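Local coordinates for uncharacterized protein (Kribbella flavida, PDB 4GB5) that is of unknown function but carries a SnoaL-like domain of the NTF2 clan, whose cone-shaped fold often encloses a ligand-binding or catalytic pocket, at residues Asn123-Thr128 with Trp132-Val137; Ala11-Leu16 with Val84-Asp89; Leu41-Glu46 with Ser59-Ala64. All coordinates share one frame; numbering follows the deposited sequence. Where two conformers were deposited one is given.

Contact 1 of 3, residues Asn123-Thr128 with Trp132-Val137; sequences NEAVRT and WRLSSV
A chi1 of -73° swings the indole of W132 back beside its own N and under R127 CB, which lies over the centre of the six-membered ring, 3.7 Å from its centroid, a CH-pi contact. R127 has CG anti to the backbone N (chi1 -176°), which sends the rest of its chain on over the ring; bends at chi2 and chi3 then bring one face of the guanidinium over W132 CZ2, the two planes 56° apart. A125 CB meets W132 CE3 at 3.8 Å, and L134 lies on the same face of the sheet. Between these antiparallel strands V126 and R133 form a hydrogen-bonded pair, V126 N to R133 O and R133 N to V126 O both 2.8 Å. Further along, two residues, S135 and S136, stand opposite the single E124, a classic beta bulge. E124 O receives S135 N at 2.9 Å plus weak bonds from S135 OG and S136 N, while E124 N donates to S136 O at 3.0 Å. The pair forms the end of the hairpin of strands 114-128 and 131-145. D9 of helix 6-25 takes both W132 NE1 and, in a salt bridge, R127 NH2; I13 of that helix packs on the indole, strand 90-102 flanks 123-128, and T38 touches V126, R133 and S135.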
# COMPACT_ATOMS: atom_id res chain seq x y z
N ASN A 123 -8.95 4.44 13.96
CA ASN A 123 -8.62 3.60 15.09
C ASN A 123 -8.03 4.40 16.23
O ASN A 123 -7.66 5.56 16.05
CB ASN A 123 -7.58 2.56 14.65
CG ASN A 123 -8.16 1.49 13.77
OD1 ASN A 123 -9.32 1.56 13.36
ND2 ASN A 123 -7.32 0.49 13.41
N GLU A 124 -7.98 3.80 17.42
CA GLU A 124 -7.29 4.37 18.57
C GLU A 124 -6.23 3.42 19.06
O GLU A 124 -6.37 2.18 18.95
CB GLU A 124 -8.27 4.72 19.72
CG GLU A 124 -9.29 5.77 19.30
CD GLU A 124 -10.44 6.00 20.28
OE1 GLU A 124 -10.57 5.27 21.27
OE2 GLU A 124 -11.23 6.94 20.03
N ALA A 125 -5.15 3.97 19.57
CA ALA A 125 -4.11 3.16 20.21
C ALA A 125 -3.80 3.70 21.58
O ALA A 125 -4.07 4.85 21.88
CB ALA A 125 -2.85 3.16 19.37
N VAL A 126 -3.30 2.82 22.43
CA VAL A 126 -2.85 3.19 23.76
C VAL A 126 -1.48 2.62 24.03
O VAL A 126 -1.11 1.53 23.53
CB VAL A 126 -3.83 2.72 24.85
CG1 VAL A 126 -5.17 3.38 24.66
CG2 VAL A 126 -3.99 1.27 24.85
N ARG A 127 -0.69 3.39 24.76
CA ARG A 127 0.63 2.93 25.11
C ARG A 127 0.55 2.11 26.39
O ARG A 127 0.30 2.61 27.47
CB ARG A 127 1.59 4.12 25.28
CG ARG A 127 3.05 3.71 25.55
CD ARG A 127 3.79 4.72 26.49
NE ARG A 127 3.76 6.10 26.00
CZ ARG A 127 4.50 6.54 24.99
NH1 ARG A 127 4.42 7.81 24.60
NH2 ARG A 127 5.34 5.72 24.37
N THR A 128 0.70 0.80 26.24
CA THR A 128 0.67 -0.09 27.40
C THR A 128 2.06 -0.28 27.91
O THR A 128 3.04 0.16 27.32
CB THR A 128 0.10 -1.47 27.08
OG1 THR A 128 1.10 -2.29 26.43
CG2 THR A 128 -1.16 -1.36 26.29
N TRP A 132 2.81 0.00 22.39
CA TRP A 132 1.56 0.47 21.79
C TRP A 132 0.66 -0.69 21.42
O TRP A 132 1.13 -1.72 20.89
CB TRP A 132 1.83 1.36 20.59
CG TRP A 132 2.36 2.72 20.98
CD1 TRP A 132 3.68 3.10 21.07
CD2 TRP A 132 1.58 3.87 21.37
NE1 TRP A 132 3.76 4.41 21.48
CE2 TRP A 132 2.49 4.91 21.66
CE3 TRP A 132 0.20 4.13 21.45
CZ2 TRP A 132 2.07 6.19 22.05
CZ3 TRP A 132 -0.22 5.40 21.86
CH2 TRP A 132 0.71 6.41 22.15
N ARG A 133 -0.65 -0.49 21.61
CA ARG A 133 -1.65 -1.45 21.18
C ARG A 133 -2.86 -0.74 20.61
O ARG A 133 -3.21 0.37 21.03
CB ARG A 133 -2.16 -2.28 22.41
CG ARG A 133 -1.12 -3.20 23.09
CD ARG A 133 -0.68 -4.33 22.18
NE ARG A 133 0.21 -5.27 22.87
CZ ARG A 133 1.51 -5.13 22.99
NH1 ARG A 133 2.14 -4.09 22.49
NH2 ARG A 133 2.21 -6.08 23.61
N LEU A 134 -3.52 -1.38 19.66
CA LEU A 134 -4.74 -0.85 19.08
C LEU A 134 -5.92 -1.21 19.98
O LEU A 134 -6.24 -2.39 20.18
CB LEU A 134 -4.96 -1.42 17.67
CG LEU A 134 -3.98 -1.02 16.58
CD1 LEU A 134 -4.27 -1.71 15.27
CD2 LEU A 134 -4.01 0.49 16.38
N SER A 135 -6.56 -0.19 20.53
CA SER A 135 -7.66 -0.33 21.50
C SER A 135 -9.04 -0.18 20.88
O SER A 135 -10.02 -0.61 21.47
CB SER A 135 -7.51 0.70 22.62
OG SER A 135 -7.40 2.00 22.05
N SER A 136 -9.13 0.43 19.71
CA SER A 136 -10.37 0.54 19.01
C SER A 136 -10.11 0.45 17.51
O SER A 136 -9.22 1.12 16.98
CB SER A 136 -11.04 1.89 19.32
OG SER A 136 -12.19 2.08 18.54
N VAL A 137 -10.89 -0.38 16.82
CA VAL A 137 -10.81 -0.52 15.37
C VAL A 137 -12.16 -0.15 14.77
O VAL A 137 -13.20 -0.69 15.21
CB VAL A 137 -10.48 -1.97 14.96
CG1 VAL A 137 -10.43 -2.16 13.45
CG2 VAL A 137 -9.17 -2.39 15.58

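Contact 2 of 3, residues Ala11-Leu16 with Val84-Asp89; sequences AEIIEL and VTIDSD
V84 and I13 meet through single methyl groups, V84 CG1 lying 4.1 Å from I13 CG2, and these two residues give up more surface to the contact than any others. Their side chains run obliquely past one another, both CB atoms pointing across the gap between helix and strand. The valine stands with CG1 anti to its N (chi1 176°), a rotation that aims CG1 at I13 and CG2 at I14, whose CG1 it approaches at 4.0 Å. One valine thus serves two successive helix residues, a methyl for each. I13 in turn reaches along the strand, for its extended CG1-CD1 arm (chi2 168°) carries CD1 to I86, 4.0 Å from I86 CG1, the two isoleucines running antiparallel, alongside each other.

This is helix-on-sheet packing of the kind found in the NTF2 clan, where an N-terminal helix lies against a strongly curved sheet: helix 6-25 rests on strand 74-87, the outermost strand on that side within the chain. The axes of the short pieces 11-16 and 84-87 approach to 9.8 Å, at 128°. No hydrogen bond crosses. I13 continues inward onto A91 and I93 of strand 90-102 and onto W132, while I86 also touches D9 and R10. At the outer margin the assembly joins in: V84 N donates to E15 OE1 of the third subunit, and E15 OE1 accepts from V84 N of the second subunit.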
# COMPACT_ATOMS: atom_id res chain seq x y z
N ALA A 11 6.40 5.68 14.72
CA ALA A 11 6.85 4.54 13.92
C ALA A 11 6.29 3.21 14.49
O ALA A 11 5.89 2.33 13.73
CB ALA A 11 8.38 4.50 13.84
N GLU A 12 6.24 3.09 15.81
CA GLU A 12 5.72 1.89 16.45
C GLU A 12 4.22 1.74 16.19
O GLU A 12 3.72 0.61 15.97
CB GLU A 12 6.06 1.85 17.94
CG GLU A 12 7.54 1.54 18.22
CD GLU A 12 7.89 1.55 19.69
OE1 GLU A 12 6.99 1.81 20.51
OE2 GLU A 12 9.07 1.27 20.01
N ILE A 13 3.51 2.87 16.19
CA ILE A 13 2.06 2.87 15.92
C ILE A 13 1.83 2.47 14.47
O ILE A 13 0.94 1.65 14.18
CB ILE A 13 1.45 4.23 16.26
CG1 ILE A 13 1.44 4.41 17.76
CG2 ILE A 13 0.03 4.39 15.67
CD1 ILE A 13 1.12 5.85 18.14
N ILE A 14 2.61 3.01 13.54
CA ILE A 14 2.45 2.61 12.13
C ILE A 14 2.75 1.12 12.00
O ILE A 14 2.02 0.39 11.31
CB ILE A 14 3.26 3.51 11.17
CG1 ILE A 14 2.65 4.89 11.17
CG2 ILE A 14 3.28 2.94 9.74
CD1 ILE A 14 3.41 5.96 10.46
N GLU A 15 3.81 0.64 12.63
CA GLU A 15 4.16 -0.78 12.53
C GLU A 15 3.05 -1.65 13.06
O GLU A 15 2.86 -2.77 12.57
CB GLU A 15 5.45 -1.03 13.29
CG GLU A 15 5.96 -2.42 13.23
CD GLU A 15 7.35 -2.54 13.79
OE1 GLU A 15 8.35 -2.21 13.09
OE2 GLU A 15 7.44 -2.95 14.97
N LEU A 16 2.29 -1.20 14.05
CA LEU A 16 1.17 -2.01 14.54
C LEU A 16 0.21 -2.38 13.46
O LEU A 16 -0.42 -3.45 13.52
CB LEU A 16 0.31 -1.28 15.57
CG LEU A 16 0.77 -1.30 16.99
CD1 LEU A 16 -0.14 -0.44 17.81
CD2 LEU A 16 0.71 -2.73 17.50
N VAL A 84 -1.42 9.93 11.88
CA VAL A 84 -1.29 9.56 13.28
C VAL A 84 -1.24 10.81 14.12
O VAL A 84 -0.43 11.71 13.86
CB VAL A 84 -0.01 8.74 13.48
CG1 VAL A 84 0.19 8.44 14.94
CG2 VAL A 84 -0.01 7.46 12.62
N THR A 85 -2.08 10.87 15.15
CA THR A 85 -2.07 11.97 16.10
C THR A 85 -1.85 11.41 17.47
O THR A 85 -2.61 10.56 17.90
CB THR A 85 -3.40 12.71 16.02
OG1 THR A 85 -3.66 13.06 14.64
CG2 THR A 85 -3.37 13.98 16.85
N ILE A 86 -0.79 11.84 18.16
CA ILE A 86 -0.40 11.26 19.43
C ILE A 86 -0.56 12.30 20.55
O ILE A 86 -0.21 13.47 20.38
CB ILE A 86 1.06 10.82 19.39
CG1 ILE A 86 1.24 9.80 18.27
CG2 ILE A 86 1.48 10.25 20.74
CD1 ILE A 86 2.71 9.54 17.91
N ASP A 87 -1.10 11.86 21.68
CA ASP A 87 -1.20 12.69 22.87
C ASP A 87 -0.78 11.80 24.02
O ASP A 87 -1.58 11.02 24.53
CB ASP A 87 -2.65 13.17 23.02
CG ASP A 87 -2.87 14.03 24.24
OD1 ASP A 87 -1.88 14.32 24.94
OD2 ASP A 87 -4.03 14.41 24.48
N SER A 88 0.50 11.90 24.37
CA SER A 88 1.10 11.10 25.43
C SER A 88 0.92 9.60 25.22
O SER A 88 1.56 9.04 24.35
CB SER A 88 0.60 11.51 26.81
OG SER A 88 1.38 10.85 27.79
N ASP A 89 0.03 8.96 25.99
CA ASP A 89 -0.15 7.50 25.88
C ASP A 89 -1.40 7.10 25.09
O ASP A 89 -1.85 5.96 25.17
CB ASP A 89 -0.15 6.82 27.28
CG ASP A 89 -1.34 7.19 28.12
OD1 ASP A 89 -1.99 8.21 27.82
OD2 ASP A 89 -1.61 6.46 29.12

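Contact 3 of 3, residues Leu41-Glu46 with Ser59-Ala64; sequences LTIDFE and SDYGAA
Y61 offers the broad flat surface of the contact; L41 CD2 is the bump set on its face, with I43 CG2 beside it at a slant. L41 CD2 stands over the middle of the phenol ring, 3.6 Å from its centroid and 9° off the ring normal, a well-centred CH-pi contact in which the methyl lies almost equally far from all six ring carbons. The leucine gets there with CG anti to the backbone N (chi1 174°) and CD2 as the branch that projects toward the helix; CD1 turns instead to the backbone oxygens of L134 and S135. I43, two residues on and on the same side of the strand, brings CG2 in obliquely, 3.8 Å from Y61 CE2. F45 completes the row: its CE2 comes near the ring plane of Y61, edge to edge, at a looser 4.3 Å from Y61 CE2.

On the helix side, one tyrosine does all the reaching. Its chi1 of 170° swings CG away from the backbone N and carries the ring from helix 58-69 across to the strand; H37 stacks edge-to-face with it, and V56 also touches it. Cutting Y61 back to an alanine is likely to leave L41 CD2 without the ring face it sits on, I43 and F45 without their one helix neighbour here, and a gap between helix and strand.

Next to F45 in the chain, D44 OD1 accepts from E46 N at 2.9 Å in an Asx turn, with F45 itself at the N-cap position of helix 46-49. Across the interface, by contrast, there is no hydrogen bond or ion pair: the buried contact is purely apolar, consistent with dispersion and the pi face of one ring holding helix 58-69 against strand 41-44.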
# COMPACT_ATOMS: atom_id res chain seq x y z
N LEU A 41 -11.14 -5.03 23.60
CA LEU A 41 -10.96 -4.29 22.36
C LEU A 41 -12.33 -3.76 21.92
O LEU A 41 -13.33 -4.48 21.95
CB LEU A 41 -10.43 -5.26 21.28
CG LEU A 41 -10.27 -4.78 19.84
CD1 LEU A 41 -9.30 -3.62 19.84
CD2 LEU A 41 -9.77 -5.82 18.92
N THR A 42 -12.39 -2.50 21.47
CA THR A 42 -13.59 -2.00 20.86
C THR A 42 -13.53 -2.18 19.34
O THR A 42 -12.51 -1.87 18.73
CB THR A 42 -13.79 -0.53 21.20
OG1 THR A 42 -13.98 -0.43 22.62
CG2 THR A 42 -15.01 0.02 20.52
N ILE A 43 -14.59 -2.72 18.76
CA ILE A 43 -14.66 -2.97 17.34
C ILE A 43 -15.92 -2.39 16.71
O ILE A 43 -16.97 -2.42 17.30
CB ILE A 43 -14.59 -4.46 17.02
CG1 ILE A 43 -15.65 -5.21 17.78
CG2 ILE A 43 -13.23 -5.02 17.39
CD1 ILE A 43 -15.79 -6.67 17.36
N ASP A 44 -15.77 -1.84 15.51
CA ASP A 44 -16.88 -1.31 14.77
C ASP A 44 -16.68 -1.61 13.30
O ASP A 44 -15.89 -0.94 12.59
CB ASP A 44 -17.00 0.19 15.01
CG ASP A 44 -18.12 0.84 14.19
OD1 ASP A 44 -18.71 0.17 13.31
OD2 ASP A 44 -18.37 2.05 14.42
N PHE A 45 -17.39 -2.63 12.83
CA PHE A 45 -17.37 -3.00 11.42
C PHE A 45 -18.75 -2.77 10.83
O PHE A 45 -19.14 -3.34 9.82
CB PHE A 45 -16.96 -4.48 11.28
CG PHE A 45 -15.59 -4.78 11.86
CD1 PHE A 45 -14.45 -4.26 11.27
CD2 PHE A 45 -15.44 -5.58 12.99
CE1 PHE A 45 -13.18 -4.51 11.80
CE2 PHE A 45 -14.17 -5.82 13.53
CZ PHE A 45 -13.05 -5.29 12.94
N GLU A 46 -19.52 -1.92 11.49
CA GLU A 46 -20.93 -1.73 11.12
C GLU A 46 -21.15 -1.35 9.66
O GLU A 46 -22.10 -1.81 9.02
CB GLU A 46 -21.57 -0.68 12.03
CG GLU A 46 -23.07 -0.60 11.84
CD GLU A 46 -23.75 0.29 12.87
OE1 GLU A 46 -23.07 1.14 13.50
OE2 GLU A 46 -24.99 0.15 13.04
N SER A 59 -10.08 -12.59 23.56
CA SER A 59 -10.13 -13.97 23.14
C SER A 59 -11.40 -14.24 22.30
O SER A 59 -11.39 -15.07 21.40
CB SER A 59 -10.01 -14.91 24.32
OG SER A 59 -11.13 -14.78 25.14
N ASP A 60 -12.49 -13.54 22.61
CA ASP A 60 -13.70 -13.65 21.80
C ASP A 60 -13.43 -13.11 20.38
O ASP A 60 -13.89 -13.70 19.39
CB ASP A 60 -14.86 -12.84 22.40
CG ASP A 60 -15.49 -13.51 23.62
OD1 ASP A 60 -15.21 -14.70 23.88
OD2 ASP A 60 -16.32 -12.84 24.30
N TYR A 61 -12.78 -11.96 20.31
CA TYR A 61 -12.47 -11.34 19.02
C TYR A 61 -11.61 -12.30 18.22
O TYR A 61 -11.86 -12.54 17.05
CB TYR A 61 -11.74 -10.00 19.26
CG TYR A 61 -11.16 -9.36 18.04
CD1 TYR A 61 -9.79 -9.38 17.82
CD2 TYR A 61 -11.98 -8.73 17.11
CE1 TYR A 61 -9.26 -8.77 16.68
CE2 TYR A 61 -11.46 -8.13 15.99
CZ TYR A 61 -10.11 -8.14 15.80
OH TYR A 61 -9.62 -7.54 14.67
N GLY A 62 -10.57 -12.84 18.83
CA GLY A 62 -9.72 -13.79 18.12
C GLY A 62 -10.47 -15.01 17.61
O GLY A 62 -10.25 -15.43 16.48
N ALA A 63 -11.36 -15.58 18.43
CA ALA A 63 -12.11 -16.76 18.06
C ALA A 63 -13.05 -16.43 16.90
O ALA A 63 -13.24 -17.24 15.98
CB ALA A 63 -12.91 -17.29 19.28
N ALA A 64 -13.66 -15.24 16.97
CA ALA A 64 -14.55 -14.80 15.91
C ALA A 64 -13.80 -14.61 14.60
O ALA A 64 -14.31 -14.97 13.54
CB ALA A 64 -15.21 -13.49 16.32

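How the contacts relate
Strand 131-145 connects contacts 1 and 3: V137 pairs with T42 and D44 through its backbone, which adds strand 41-44 to the sheet beside 131-145. Contacts 1 and 2 meet at the other end, where R127 N probably bonds D89 O, and helix 6-25 reaches both. Their chemistry follows their place. Contact 1, partly buried, is built on backbone hydrogen bonds within the sheet, with R127 laid over the buried W132 and exposed polar side chains further along. The other two join helices to strands by apolar side chains alone, and both bury little surface: contact 2 is aliphatic and partly buried, near the subunit interfaces; contact 3 is buried and centred on an aromatic ring. Their centres lie about 21 Å apart.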